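Local coordinates for protein HepC.19480.a.B1 (Helicobacter pylori, PDB 6MTZ) that is of unknown function but has the two-domain build and sequence motifs of DHH-family phosphoesterases and probably cleaves phosphoester bonds with bound metal ions, at residues Y12-I17 with R44-R49; Q25-Q30 with C124-V129; E149-M154 with K199-V204; M175-Q180 with V215-D220; S182-F187 with I227-D232. All blocks are in the same frame, centred on the assembly; numbering follows the deposited sequence. Where two conformers were deposited one is given.

Interaction 1 of 5, residues Y12-I17 with R44-R49; sequences YHLSHI and REVSAR
In the beta-alpha-beta crossover that links strands 35-39 and 64-70, helix 43-59 passes over strand 10-15, and Leu14 meets Arg49 and Val46 at the crossing. The CD1 methyl of Leu14 does most of the touching, lying 3.6 Å from Arg49 CB and 3.8 Å from Arg49 CG, with the two side chains at roughly a right angle. Its CG stands opposite the backbone N (chi1 165°), which directs both methyls at the helix. CD2 reaches the other neighbour more loosely, 4.4 Å from Val46 CG1. The strand belongs to the parallel sheet of the N-terminal domain and leads into an H-x-D-x-D-G sequence like the signature of DHH phosphoesterases. Along it the side chains alternate: Tyr12 and Leu14 face helix 43-59, whereas His13 and Ser15 contact helix 19-29 on the other face. Arg49 offers Leu14 only the foot of its chain. A bend at chi2 (-57°) turns the guanidinium away from the leucine, and NH2 bonds Glu45 OE2, one helical turn earlier, at 2.6 Å. The carboxylate oxygen uses its anti lone pair and sits slightly tilted from the guanidinium plane. Arg49 NE also binds the Asn39 carbonyl and NH1 pairs with Glu52, so three nitrogens fix the rotation of the group. Glu45 OE2 has a second cationic partner in Arg186, and Glu45 OE1 accepts from Asn41 N.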
# COMPACT_ATOMS: atom_id res chain seq x y z
N TYR A 12 15.08 -1.83 5.52
CA TYR A 12 14.15 -1.78 4.41
C TYR A 12 13.24 -3.00 4.52
O TYR A 12 13.72 -4.14 4.41
CB TYR A 12 14.90 -1.76 3.08
CG TYR A 12 15.70 -0.49 2.91
CD1 TYR A 12 16.96 -0.35 3.47
CD2 TYR A 12 15.17 0.59 2.21
CE1 TYR A 12 17.68 0.82 3.33
CE2 TYR A 12 15.88 1.76 2.06
CZ TYR A 12 17.14 1.87 2.62
OH TYR A 12 17.84 3.05 2.48
N HIS A 13 11.94 -2.78 4.74
CA HIS A 13 11.03 -3.87 5.08
C HIS A 13 9.93 -4.00 4.04
O HIS A 13 9.00 -3.19 4.01
CB HIS A 13 10.44 -3.68 6.48
CG HIS A 13 9.60 -4.83 6.94
ND1 HIS A 13 8.93 -4.82 8.15
CD2 HIS A 13 9.32 -6.02 6.36
CE1 HIS A 13 8.27 -5.95 8.29
NE2 HIS A 13 8.49 -6.70 7.22
N LEU A 14 10.01 -5.06 3.24
CA LEU A 14 9.01 -5.39 2.24
C LEU A 14 8.09 -6.50 2.75
O LEU A 14 8.57 -7.56 3.20
CB LEU A 14 9.69 -5.83 0.94
CG LEU A 14 8.80 -6.54 -0.07
CD1 LEU A 14 7.71 -5.58 -0.60
CD2 LEU A 14 9.65 -7.16 -1.21
N SER A 15 6.77 -6.27 2.67
CA SER A 15 5.78 -7.23 3.17
C SER A 15 4.56 -7.26 2.25
O SER A 15 4.39 -6.43 1.36
CB SER A 15 5.34 -6.90 4.61
OG SER A 15 4.70 -8.02 5.19
N HIS A 16 3.70 -8.25 2.49
CA HIS A 16 2.48 -8.44 1.71
C HIS A 16 1.47 -7.34 2.09
O HIS A 16 1.79 -6.39 2.80
CB HIS A 16 1.93 -9.84 1.96
CG HIS A 16 0.87 -10.28 0.98
ND1 HIS A 16 1.05 -10.22 -0.38
CD2 HIS A 16 -0.36 -10.82 1.18
CE1 HIS A 16 -0.03 -10.69 -0.98
NE2 HIS A 16 -0.90 -11.06 -0.06
N ILE A 17 0.22 -7.48 1.65
CA ILE A 17 -0.78 -6.42 1.82
C ILE A 17 -1.95 -6.80 2.72
O ILE A 17 -2.74 -5.91 3.04
CB ILE A 17 -1.32 -5.92 0.47
CG1 ILE A 17 -1.89 -7.08 -0.35
CG2 ILE A 17 -0.25 -5.15 -0.29
CD1 ILE A 17 -2.85 -6.64 -1.41
N ARG A 44 4.80 -9.34 -9.95
CA ARG A 44 5.42 -8.20 -10.61
C ARG A 44 5.71 -7.09 -9.61
O ARG A 44 6.81 -6.53 -9.59
CB ARG A 44 4.54 -7.70 -11.77
N GLU A 45 4.75 -6.80 -8.73
CA GLU A 45 4.98 -5.78 -7.71
C GLU A 45 6.15 -6.18 -6.79
O GLU A 45 6.96 -5.32 -6.41
CB GLU A 45 3.70 -5.52 -6.90
CG GLU A 45 3.76 -4.26 -6.02
CD GLU A 45 2.40 -3.84 -5.42
OE1 GLU A 45 1.48 -4.67 -5.32
OE2 GLU A 45 2.27 -2.65 -5.01
N VAL A 46 6.26 -7.46 -6.44
CA VAL A 46 7.35 -7.89 -5.55
C VAL A 46 8.70 -7.55 -6.16
O VAL A 46 9.58 -7.00 -5.49
CB VAL A 46 7.24 -9.39 -5.23
CG1 VAL A 46 8.48 -9.85 -4.47
CG2 VAL A 46 5.97 -9.68 -4.43
N SER A 47 8.87 -7.86 -7.45
CA SER A 47 10.13 -7.54 -8.13
C SER A 47 10.37 -6.05 -8.17
O SER A 47 11.50 -5.59 -7.98
CB SER A 47 10.14 -8.13 -9.54
OG SER A 47 10.22 -9.54 -9.47
N ALA A 48 9.31 -5.26 -8.40
CA ALA A 48 9.47 -3.81 -8.41
C ALA A 48 9.97 -3.31 -7.07
O ALA A 48 10.87 -2.47 -7.01
CB ALA A 48 8.15 -3.13 -8.78
N ARG A 49 9.40 -3.82 -5.97
CA ARG A 49 9.83 -3.36 -4.66
C ARG A 49 11.26 -3.79 -4.37
O ARG A 49 12.01 -3.05 -3.72
CB ARG A 49 8.88 -3.85 -3.57
CG ARG A 49 7.38 -3.51 -3.77
CD ARG A 49 7.09 -2.01 -3.92
NE ARG A 49 5.68 -1.76 -4.26
CZ ARG A 49 5.24 -0.74 -4.99
NH1 ARG A 49 6.09 0.15 -5.47
NH2 ARG A 49 3.94 -0.61 -5.25

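Interaction 2 of 5, residues Q25-Q30 with C124-V129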
# COMPACT_ATOMS: atom_id res chain seq x y z
N GLN A 25 4.68 -5.24 9.64
CA GLN A 25 5.30 -3.93 9.65
C GLN A 25 4.93 -3.10 10.87
O GLN A 25 5.72 -2.26 11.29
CB GLN A 25 4.91 -3.19 8.37
CG GLN A 25 5.53 -3.85 7.15
CD GLN A 25 5.03 -3.28 5.85
OE1 GLN A 25 3.85 -2.93 5.72
NE2 GLN A 25 5.91 -3.20 4.87
N LEU A 26 3.74 -3.33 11.46
CA LEU A 26 3.50 -2.82 12.80
C LEU A 26 4.56 -3.35 13.75
O LEU A 26 5.13 -2.60 14.56
CB LEU A 26 2.11 -3.21 13.29
CG LEU A 26 1.66 -2.70 14.67
CD1 LEU A 26 0.15 -2.58 14.73
CD2 LEU A 26 2.12 -3.59 15.81
N VAL A 27 4.86 -4.64 13.65
CA VAL A 27 5.82 -5.25 14.56
C VAL A 27 7.20 -4.65 14.32
O VAL A 27 7.86 -4.20 15.27
CB VAL A 27 5.83 -6.78 14.39
CG1 VAL A 27 7.09 -7.38 15.02
CG2 VAL A 27 4.56 -7.39 15.00
N SER A 28 7.64 -4.59 13.06
CA SER A 28 9.00 -4.13 12.79
C SER A 28 9.18 -2.67 13.18
O SER A 28 10.27 -2.29 13.60
CB SER A 28 9.37 -4.32 11.32
OG SER A 28 8.62 -3.49 10.47
N LYS A 29 8.13 -1.85 13.04
CA LYS A 29 8.26 -0.45 13.47
C LYS A 29 8.40 -0.32 14.98
O LYS A 29 8.83 0.73 15.47
CB LYS A 29 7.06 0.39 12.99
CG LYS A 29 7.14 0.79 11.53
CD LYS A 29 5.77 0.98 10.92
CE LYS A 29 5.41 2.44 10.87
NZ LYS A 29 6.25 3.11 9.88
N GLN A 30 8.05 -1.36 15.74
CA GLN A 30 8.29 -1.31 17.17
C GLN A 30 9.76 -1.50 17.52
O GLN A 30 10.15 -1.22 18.66
CB GLN A 30 7.41 -2.34 17.88
CG GLN A 30 5.90 -2.03 17.74
CD GLN A 30 5.45 -0.88 18.65
OE1 GLN A 30 5.83 -0.82 19.82
NE2 GLN A 30 4.65 0.03 18.10
N CYS A 124 1.94 -17.74 11.42
CA CYS A 124 1.75 -16.63 10.50
C CYS A 124 3.05 -15.84 10.40
O CYS A 124 3.94 -15.94 11.26
CB CYS A 124 0.61 -15.72 10.97
SG CYS A 124 1.05 -14.67 12.39
N ALA A 125 3.16 -15.05 9.33
CA ALA A 125 4.38 -14.28 9.11
C ALA A 125 4.61 -13.29 10.24
O ALA A 125 5.76 -13.08 10.66
CB ALA A 125 4.32 -13.57 7.76
N THR A 126 3.54 -12.66 10.75
CA THR A 126 3.71 -11.69 11.82
C THR A 126 4.38 -12.31 13.05
O THR A 126 5.27 -11.69 13.65
CB THR A 126 2.36 -11.07 12.19
OG1 THR A 126 1.92 -10.27 11.11
CG2 THR A 126 2.50 -10.17 13.41
N LYS A 127 4.00 -13.53 13.42
CA LYS A 127 4.60 -14.15 14.59
C LYS A 127 6.05 -14.52 14.33
O LYS A 127 6.91 -14.33 15.20
CB LYS A 127 3.79 -15.38 15.02
CG LYS A 127 4.28 -16.00 16.34
CD LYS A 127 3.17 -16.86 16.97
CE LYS A 127 3.58 -17.37 18.37
NZ LYS A 127 2.66 -18.45 18.86
N ILE A 128 6.36 -15.03 13.13
CA ILE A 128 7.74 -15.28 12.75
C ILE A 128 8.57 -14.00 12.85
O ILE A 128 9.66 -13.99 13.44
CB ILE A 128 7.82 -15.89 11.34
CG1 ILE A 128 7.04 -17.21 11.25
CG2 ILE A 128 9.28 -16.11 10.94
CD1 ILE A 128 6.92 -17.73 9.84
N VAL A 129 8.08 -12.90 12.27
CA VAL A 129 8.79 -11.62 12.36
C VAL A 129 9.02 -11.25 13.82
O VAL A 129 10.13 -10.88 14.22
CB VAL A 129 8.02 -10.50 11.64
CG1 VAL A 129 8.68 -9.14 11.93
CG2 VAL A 129 7.97 -10.77 10.14
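Val27 of helix 19-29 meets both Thr126 and Val129 of helix 125-136, one methyl to each. From its CB, which points at the neighbouring helix, the side chain forks. CG1, opposite the backbone N (chi1 164°), extends to Val129 CG1 at 3.9 Å; these two valines run past each other in opposing directions. CG2, on the branch beside the backbone N, approaches Thr126 CG2 at 3.8 Å, the side chains meeting at a slant. Thr126 thus presents its methyl to the valine, while its OG1 lies on the other branch, beside its own backbone N. All three touching residues are buried. Helix 19-29 packs on one face of the parallel sheet, and helix 125-136 lies beside it. The start of helix 125-136 is also tied to the DHH-like sequence: Asp20, the second aspartate of H-x-D-x-D-G, accepts from Ala125 N through OD2 and from Thr126 N through OD1. Cys124 stands at the N-cap of that helix, where its SG takes a bond from Lys127 N at 3.3 Å, with an angle of 153° at the hydrogen. Asp20 and Cys124 together engage the amides of residues 125 to 127. Val27 CG2 also rests on Val152 of helix 145-159. Helix 19-29 is held to the sheet by Gln25 NE2, which donates to the carbonyl of His13, and by Ser28 OG, which bonds His13 ND1.

Interaction 3 of 5, residues E149-M154 with K199-V204. With EDO (1,2-ethanediol), chain C.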
# COMPACT_ATOMS: atom_id res chain seq x y z
N GLU A 149 2.40 -8.50 22.12
CA GLU A 149 2.39 -9.96 21.99
C GLU A 149 0.97 -10.51 21.86
O GLU A 149 0.75 -11.41 21.04
CB GLU A 149 3.14 -10.62 23.16
CG GLU A 149 4.65 -10.42 23.05
CD GLU A 149 5.44 -11.12 24.14
OE1 GLU A 149 4.83 -11.78 25.00
OE2 GLU A 149 6.68 -10.99 24.14
N PRO A 150 -0.02 -10.00 22.60
CA PRO A 150 -1.40 -10.42 22.32
C PRO A 150 -1.84 -10.11 20.90
O PRO A 150 -2.52 -10.93 20.26
CB PRO A 150 -2.21 -9.64 23.36
CG PRO A 150 -1.27 -9.55 24.51
CD PRO A 150 0.05 -9.23 23.86
N LEU A 151 -1.48 -8.94 20.38
CA LEU A 151 -1.84 -8.61 19.01
C LEU A 151 -1.21 -9.59 18.03
O LEU A 151 -1.86 -10.05 17.08
CB LEU A 151 -1.43 -7.17 18.69
CG LEU A 151 -1.95 -6.52 17.39
CD1 LEU A 151 -1.96 -5.01 17.53
CD2 LEU A 151 -1.09 -6.89 16.20
N VAL A 152 0.06 -9.93 18.25
CA VAL A 152 0.73 -10.90 17.39
C VAL A 152 0.01 -12.24 17.43
O VAL A 152 -0.29 -12.83 16.39
CB VAL A 152 2.21 -11.04 17.79
CG1 VAL A 152 2.82 -12.28 17.14
CG2 VAL A 152 2.96 -9.78 17.39
N GLU A 153 -0.30 -12.71 18.64
CA GLU A 153 -0.96 -14.01 18.78
C GLU A 153 -2.34 -14.00 18.13
O GLU A 153 -2.76 -15.00 17.51
CB GLU A 153 -1.05 -14.38 20.26
CG GLU A 153 -1.49 -15.83 20.51
CD GLU A 153 -0.47 -16.87 20.01
OE1 GLU A 153 0.71 -16.52 19.77
OE2 GLU A 153 -0.87 -18.05 19.87
N MET A 154 -3.06 -12.88 18.24
CA MET A 154 -4.36 -12.75 17.59
C MET A 154 -4.24 -12.92 16.08
O MET A 154 -4.97 -13.71 15.47
CB MET A 154 -4.97 -11.38 17.91
CG MET A 154 -6.14 -10.99 16.96
SD MET A 154 -6.50 -9.21 16.87
CE MET A 154 -5.29 -8.65 15.67
N LYS A 199 -2.33 2.54 11.90
CA LYS A 199 -3.02 3.22 13.00
C LYS A 199 -4.24 2.43 13.43
O LYS A 199 -4.44 2.18 14.63
CB LYS A 199 -3.42 4.64 12.59
N LEU A 200 -5.08 2.02 12.47
CA LEU A 200 -6.29 1.27 12.81
C LEU A 200 -5.96 -0.03 13.53
O LEU A 200 -6.65 -0.42 14.48
CB LEU A 200 -7.09 0.96 11.53
CG LEU A 200 -7.67 2.17 10.78
CD1 LEU A 200 -8.19 1.76 9.42
CD2 LEU A 200 -8.80 2.80 11.60
N LEU A 201 -4.93 -0.74 13.06
CA LEU A 201 -4.60 -2.03 13.68
C LEU A 201 -4.07 -1.82 15.09
O LEU A 201 -4.50 -2.50 16.02
CB LEU A 201 -3.59 -2.78 12.81
CG LEU A 201 -3.18 -4.14 13.37
CD1 LEU A 201 -4.41 -5.00 13.49
CD2 LEU A 201 -2.11 -4.79 12.48
N GLU A 202 -3.17 -0.85 15.26
CA GLU A 202 -2.65 -0.58 16.61
C GLU A 202 -3.76 -0.22 17.60
O GLU A 202 -3.66 -0.55 18.78
CB GLU A 202 -1.60 0.55 16.58
CG GLU A 202 -1.02 0.84 17.98
CD GLU A 202 0.22 1.72 17.99
OE1 GLU A 202 0.86 1.91 16.92
OE2 GLU A 202 0.55 2.22 19.08
N GLU A 203 -4.84 0.44 17.14
CA GLU A 203 -5.92 0.80 18.08
C GLU A 203 -6.58 -0.43 18.69
O GLU A 203 -7.21 -0.32 19.75
CB GLU A 203 -6.99 1.68 17.39
CG GLU A 203 -6.80 3.19 17.61
CD GLU A 203 -7.42 4.06 16.52
OE1 GLU A 203 -7.29 5.31 16.58
OE2 GLU A 203 -8.03 3.51 15.57
N VAL A 204 -6.44 -1.60 18.07
CA VAL A 204 -6.97 -2.82 18.68
C VAL A 204 -6.40 -3.04 20.08
O VAL A 204 -7.02 -3.74 20.90
CB VAL A 204 -6.68 -4.02 17.75
CG1 VAL A 204 -6.99 -5.33 18.39
CG2 VAL A 204 -7.49 -3.89 16.49
C1 EDO C . 3.28 -13.63 20.90
O1 EDO C . 2.34 -14.68 21.17
C2 EDO C . 4.29 -14.09 19.84
O2 EDO C . 5.52 -14.50 20.44
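Leu151 and Met154, a turn apart on helix 145-159, form a notch that receives the end of Leu201 from helix 190-203. On one side of it Leu151 CD2 lies 4.4 Å from Leu201 CD2; on the other Met154 CE lies 4.3 Å from Leu201 CD1. Met154 runs out almost straight until chi3 (83°): its sulfur SD lies along Val204 CG1, 4.2 Å away, and the turn there brings the methyl back to Leu201. The other methyl of Leu151, CD1, lies over backbone, 3.9 Å from Leu201 O. The side-chain contacts are apolar and the touching residues buried. Leu201 is flanked further by Leu26 and Ala23 of helix 19-29, and Val204 by Cys174 and Tyr217. Around the other side of helix 145-159, a 1,2-ethanediol molecule, probably from the crystallisation liquor, donates from O1 to Glu153 OE1 at 2.8 Å, an oxygen that also pairs with Lys127, and its C2 lies 3.6 Å from Val152 CG1. Pro150, lacking an amide hydrogen, marks a kink in this helix. The two helices form a layer packed on helix 19-29, outside the parallel sheet, consistent with the N-terminal domain of DHH-family proteins.

Interaction 4 of 5, residues M175-Q180 with V215-D220; sequences MRMITQ and VAYDND
Arg176 and Met177 of helix 168-180 face Asp218 and Tyr217 of helix 213-228, two successive residues from each, where these helices pack in a region consistent with the helical part of a DHH-type N-terminal domain. The pairing is charged at the rim and mostly apolar inside. At the rim, Arg176 NH2 forms a salt bridge with Asp218 OD1, 2.8 Å long and almost straight (176°). The oxygen lies in the guanidinium plane, but the nitrogen approaches it from above the carboxylate, whose plane is turned 80° against that of the arginine. A bend at chi3 (46°) sets the guanidinium across the end of the aspartate. In the buried layer, Met177 and Tyr217 meet at about a right angle: the methionine, folded at chi2 and chi3, brings CE to 3.6 Å and CG to 3.9 Å from Tyr217 OH. That hydroxyl is itself anchored by a hydrogen bond to the carbonyl of Leu200 in helix 190-203, and the ring packs edge-to-face with Tyr207. A water completes the polar set, spanning the two charged groups: it accepts from Arg176 NH1 at 2.9 Å and donates to Asp218 OD1 at 2.7 Å, giving that one oxygen two donors.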
# COMPACT_ATOMS: atom_id res chain seq x y z
N MET A 175 -8.97 -8.82 10.14
CA MET A 175 -8.71 -9.23 8.77
C MET A 175 -9.62 -8.49 7.80
O MET A 175 -9.16 -7.91 6.80
CB MET A 175 -8.89 -10.74 8.66
CG MET A 175 -8.40 -11.38 7.40
SD MET A 175 -8.52 -13.19 7.56
CE MET A 175 -10.28 -13.46 7.36
N ARG A 176 -10.92 -8.49 8.07
CA ARG A 176 -11.83 -7.70 7.25
C ARG A 176 -11.49 -6.21 7.32
O ARG A 176 -11.61 -5.50 6.33
CB ARG A 176 -13.28 -7.95 7.69
CG ARG A 176 -14.33 -7.07 6.97
CD ARG A 176 -15.73 -7.62 7.21
NE ARG A 176 -15.87 -7.92 8.63
CZ ARG A 176 -16.27 -7.04 9.54
NH1 ARG A 176 -16.62 -5.82 9.16
NH2 ARG A 176 -16.34 -7.39 10.83
N MET A 177 -11.07 -5.73 8.50
CA MET A 177 -10.70 -4.31 8.60
C MET A 177 -9.62 -3.95 7.59
O MET A 177 -9.69 -2.90 6.94
CB MET A 177 -10.23 -3.97 10.01
CG MET A 177 -9.76 -2.50 10.17
SD MET A 177 -8.04 -2.16 9.71
CE MET A 177 -7.20 -2.83 11.15
N ILE A 178 -8.61 -4.81 7.44
CA ILE A 178 -7.50 -4.51 6.54
C ILE A 178 -7.98 -4.55 5.09
O ILE A 178 -7.58 -3.72 4.27
CB ILE A 178 -6.33 -5.48 6.79
CG1 ILE A 178 -5.70 -5.17 8.13
CG2 ILE A 178 -5.28 -5.37 5.67
CD1 ILE A 178 -5.03 -3.78 8.17
N THR A 179 -8.84 -5.51 4.76
CA THR A 179 -9.33 -5.65 3.39
C THR A 179 -10.15 -4.43 2.97
O THR A 179 -10.10 -4.00 1.81
CB THR A 179 -10.17 -6.92 3.25
OG1 THR A 179 -9.37 -8.08 3.50
CG2 THR A 179 -10.78 -7.00 1.88
N GLN A 180 -10.92 -3.87 3.90
CA GLN A 180 -11.92 -2.87 3.57
C GLN A 180 -11.46 -1.45 3.87
O GLN A 180 -12.22 -0.51 3.62
CB GLN A 180 -13.21 -3.16 4.33
CG GLN A 180 -13.93 -4.41 3.80
CD GLN A 180 -15.27 -4.70 4.51
OE1 GLN A 180 -15.58 -4.15 5.57
NE2 GLN A 180 -16.05 -5.57 3.93
N VAL A 215 -16.83 -7.86 19.31
CA VAL A 215 -17.99 -7.04 18.97
C VAL A 215 -17.72 -5.58 19.26
O VAL A 215 -18.16 -4.70 18.51
CB VAL A 215 -19.23 -7.54 19.74
CG1 VAL A 215 -20.39 -6.60 19.50
CG2 VAL A 215 -19.58 -8.96 19.32
N ALA A 216 -17.03 -5.28 20.36
CA ALA A 216 -16.77 -3.89 20.71
C ALA A 216 -15.93 -3.22 19.64
O ALA A 216 -16.22 -2.10 19.21
CB ALA A 216 -16.06 -3.82 22.07
N TYR A 217 -14.87 -3.89 19.20
CA TYR A 217 -14.06 -3.32 18.14
C TYR A 217 -14.85 -3.26 16.84
O TYR A 217 -14.80 -2.26 16.12
CB TYR A 217 -12.77 -4.12 17.96
CG TYR A 217 -11.83 -3.56 16.91
CD1 TYR A 217 -11.21 -2.33 17.09
CD2 TYR A 217 -11.56 -4.26 15.74
CE1 TYR A 217 -10.36 -1.80 16.14
CE2 TYR A 217 -10.71 -3.75 14.78
CZ TYR A 217 -10.11 -2.51 14.99
OH TYR A 217 -9.24 -1.99 14.05
N ASP A 218 -15.62 -4.31 16.54
CA ASP A 218 -16.38 -4.34 15.29
C ASP A 218 -17.30 -3.13 15.16
O ASP A 218 -17.39 -2.51 14.09
CB ASP A 218 -17.17 -5.64 15.21
CG ASP A 218 -17.73 -5.91 13.81
OD1 ASP A 218 -17.07 -5.54 12.81
OD2 ASP A 218 -18.83 -6.48 13.72
N ASN A 219 -17.99 -2.75 16.24
CA ASN A 219 -18.98 -1.69 16.20
C ASN A 219 -18.37 -0.29 16.32
O ASN A 219 -19.08 0.69 16.06
CB ASN A 219 -20.02 -1.89 17.30
CG ASN A 219 -20.98 -3.01 17.00
OD1 ASN A 219 -21.21 -3.34 15.83
ND2 ASN A 219 -21.54 -3.62 18.04
N ASP A 220 -17.09 -0.19 16.70
CA ASP A 220 -16.41 1.10 16.84
C ASP A 220 -15.60 1.48 15.62
O ASP A 220 -15.21 2.64 15.50
CB ASP A 220 -15.44 1.09 18.04
CG ASP A 220 -16.12 1.33 19.38
OD1 ASP A 220 -17.37 1.44 19.44
OD2 ASP A 220 -15.40 1.40 20.40
O HOH W 1 -16.08 -3.75 11.09

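Interaction 5 of 5, residues S182-F187 with I227-D232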
# COMPACT_ATOMS: atom_id res chain seq x y z
N SER A 182 -9.81 0.73 2.31
CA SER A 182 -9.31 1.12 1.00
C SER A 182 -9.60 2.58 0.67
O SER A 182 -9.52 2.96 -0.50
CB SER A 182 -9.91 0.20 -0.07
OG SER A 182 -9.82 -1.16 0.32
N GLU A 183 -9.92 3.39 1.69
CA GLU A 183 -10.26 4.79 1.46
C GLU A 183 -9.09 5.63 0.95
O GLU A 183 -9.32 6.69 0.38
CB GLU A 183 -10.80 5.42 2.76
CG GLU A 183 -12.18 4.90 3.22
CD GLU A 183 -12.10 3.52 3.84
OE1 GLU A 183 -10.97 3.12 4.23
OE2 GLU A 183 -13.14 2.83 3.91
N LEU A 184 -7.84 5.20 1.17
CA LEU A 184 -6.66 5.86 0.59
C LEU A 184 -6.05 4.91 -0.44
O LEU A 184 -5.47 3.88 -0.08
CB LEU A 184 -5.63 6.23 1.66
CG LEU A 184 -6.08 7.16 2.80
CD1 LEU A 184 -4.94 7.36 3.81
CD2 LEU A 184 -6.56 8.53 2.29
N ASN A 185 -6.16 5.29 -1.72
CA ASN A 185 -5.59 4.49 -2.81
C ASN A 185 -4.13 4.15 -2.53
O ASN A 185 -3.31 5.05 -2.27
CB ASN A 185 -5.70 5.25 -4.13
CG ASN A 185 -5.14 4.46 -5.30
OD1 ASN A 185 -3.96 4.56 -5.62
ND2 ASN A 185 -5.99 3.67 -5.95
N ARG A 186 -3.82 2.85 -2.60
CA ARG A 186 -2.49 2.39 -2.20
C ARG A 186 -1.42 2.83 -3.19
O ARG A 186 -0.32 3.21 -2.77
CB ARG A 186 -2.48 0.86 -2.05
CG ARG A 186 -1.15 0.32 -1.51
CD ARG A 186 -1.23 -1.19 -1.12
NE ARG A 186 -1.46 -2.10 -2.25
CZ ARG A 186 -0.50 -2.66 -2.98
NH1 ARG A 186 0.78 -2.42 -2.72
NH2 ARG A 186 -0.81 -3.48 -3.98
N PHE A 187 -1.73 2.81 -4.49
CA PHE A 187 -0.74 3.20 -5.48
C PHE A 187 -0.38 4.67 -5.34
O PHE A 187 0.81 5.03 -5.34
CB PHE A 187 -1.24 2.94 -6.90
CG PHE A 187 -0.22 3.32 -7.96
CD1 PHE A 187 -0.14 4.61 -8.45
CD2 PHE A 187 0.71 2.39 -8.38
CE1 PHE A 187 0.83 4.95 -9.39
CE2 PHE A 187 1.68 2.73 -9.31
CZ PHE A 187 1.74 4.01 -9.81
N ILE A 227 -12.19 9.14 11.77
CA ILE A 227 -11.29 10.00 12.52
C ILE A 227 -9.86 9.82 12.03
O ILE A 227 -9.12 10.80 11.87
CB ILE A 227 -11.42 9.73 14.02
CG1 ILE A 227 -12.75 10.28 14.53
CG2 ILE A 227 -10.29 10.38 14.79
CD1 ILE A 227 -13.08 9.81 15.88
N ALA A 228 -9.45 8.58 11.77
CA ALA A 228 -8.08 8.36 11.30
C ALA A 228 -7.86 9.03 9.95
O ALA A 228 -6.73 9.40 9.62
CB ALA A 228 -7.77 6.87 11.22
N LEU A 229 -8.92 9.21 9.16
CA LEU A 229 -8.77 9.86 7.87
C LEU A 229 -8.75 11.38 7.97
O LEU A 229 -8.68 12.04 6.93
CB LEU A 229 -9.90 9.43 6.93
CG LEU A 229 -9.83 8.00 6.39
CD1 LEU A 229 -11.17 7.66 5.79
CD2 LEU A 229 -8.72 7.88 5.34
N GLY A 230 -8.83 11.94 9.17
CA GLY A 230 -8.85 13.39 9.36
C GLY A 230 -10.22 14.03 9.29
O GLY A 230 -10.31 15.26 9.29
N GLY A 231 -11.29 13.24 9.27
CA GLY A 231 -12.63 13.79 9.18
C GLY A 231 -13.28 13.96 10.53
O GLY A 231 -12.76 13.51 11.56
N ASP A 232 -14.43 14.64 10.53
CA ASP A 232 -15.26 14.77 11.74
C ASP A 232 -16.50 13.91 11.55
O ASP A 232 -17.43 14.29 10.83
CB ASP A 232 -15.64 16.24 11.98
CG ASP A 232 -16.67 16.40 13.12
OD1 ASP A 232 -17.05 15.41 13.80
OD2 ASP A 232 -17.10 17.56 13.35
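Leu229, just past the end of helix 213-228, sets CD2 mainly against Leu184 and CD1 against Glu183 in the loop that follows helix 168-180. The apolar contacts carry the pairing. Leu229 CD2 lies 3.7 Å from Leu184 CG and 3.8 Å from Leu184 CD2; the two leucines lie alongside, running antiparallel. Leu229 CD1 meets the aliphatic base of Glu183, 3.8 Å from its CB and 3.9 Å from its CG, with the side chains roughly perpendicular. Polar bonds hold the glutamate from outside: its chain bends at chi2 (76°), OE1 bonds the hydroxyl of Tyr196, and OE2 forms a salt bridge with Lys225. Backbone bonds shape the other partner. Gly230 ends the helix in a Schellman motif, its positive phi (87°) suited to glycine, and its N bonds Ile227 O at 2.9 Å. Tyr196 of helix 190-203 packs on both leucines, while Met238 and Ile241 of helix 238-251, which precedes the mixed-sheet domain, touch Leu229. The loop is also fastened to that helix, by Ser242 OG at the carbonyl of Glu183 and Gln246 OE1 at the amide of Asn185, and Phe187 meets Tyr270 of strand 264-270 edge-to-face.

Interactions 1, 2 and 3 are buried; interactions 4 and 5 are partly so. Interaction 1 joins the parallel sheet to a helix on one face, whereas interaction 2 pairs helices on the opposite face and touches interaction 1 through the strand. From there the packing runs outward: interactions 2 and 3 meet along a shared face of helix 145-159, with a salt bridge beside it, and a tyrosine joins interaction 3 to interaction 4. Interactions 4 and 5 both use helix 213-228. Methyl and thioether packing dominates the buried contacts across their segments; only interaction 4 has a salt bridge between its segments. Another salt bridge ties the loop of interaction 5 back to the helix of interaction 1.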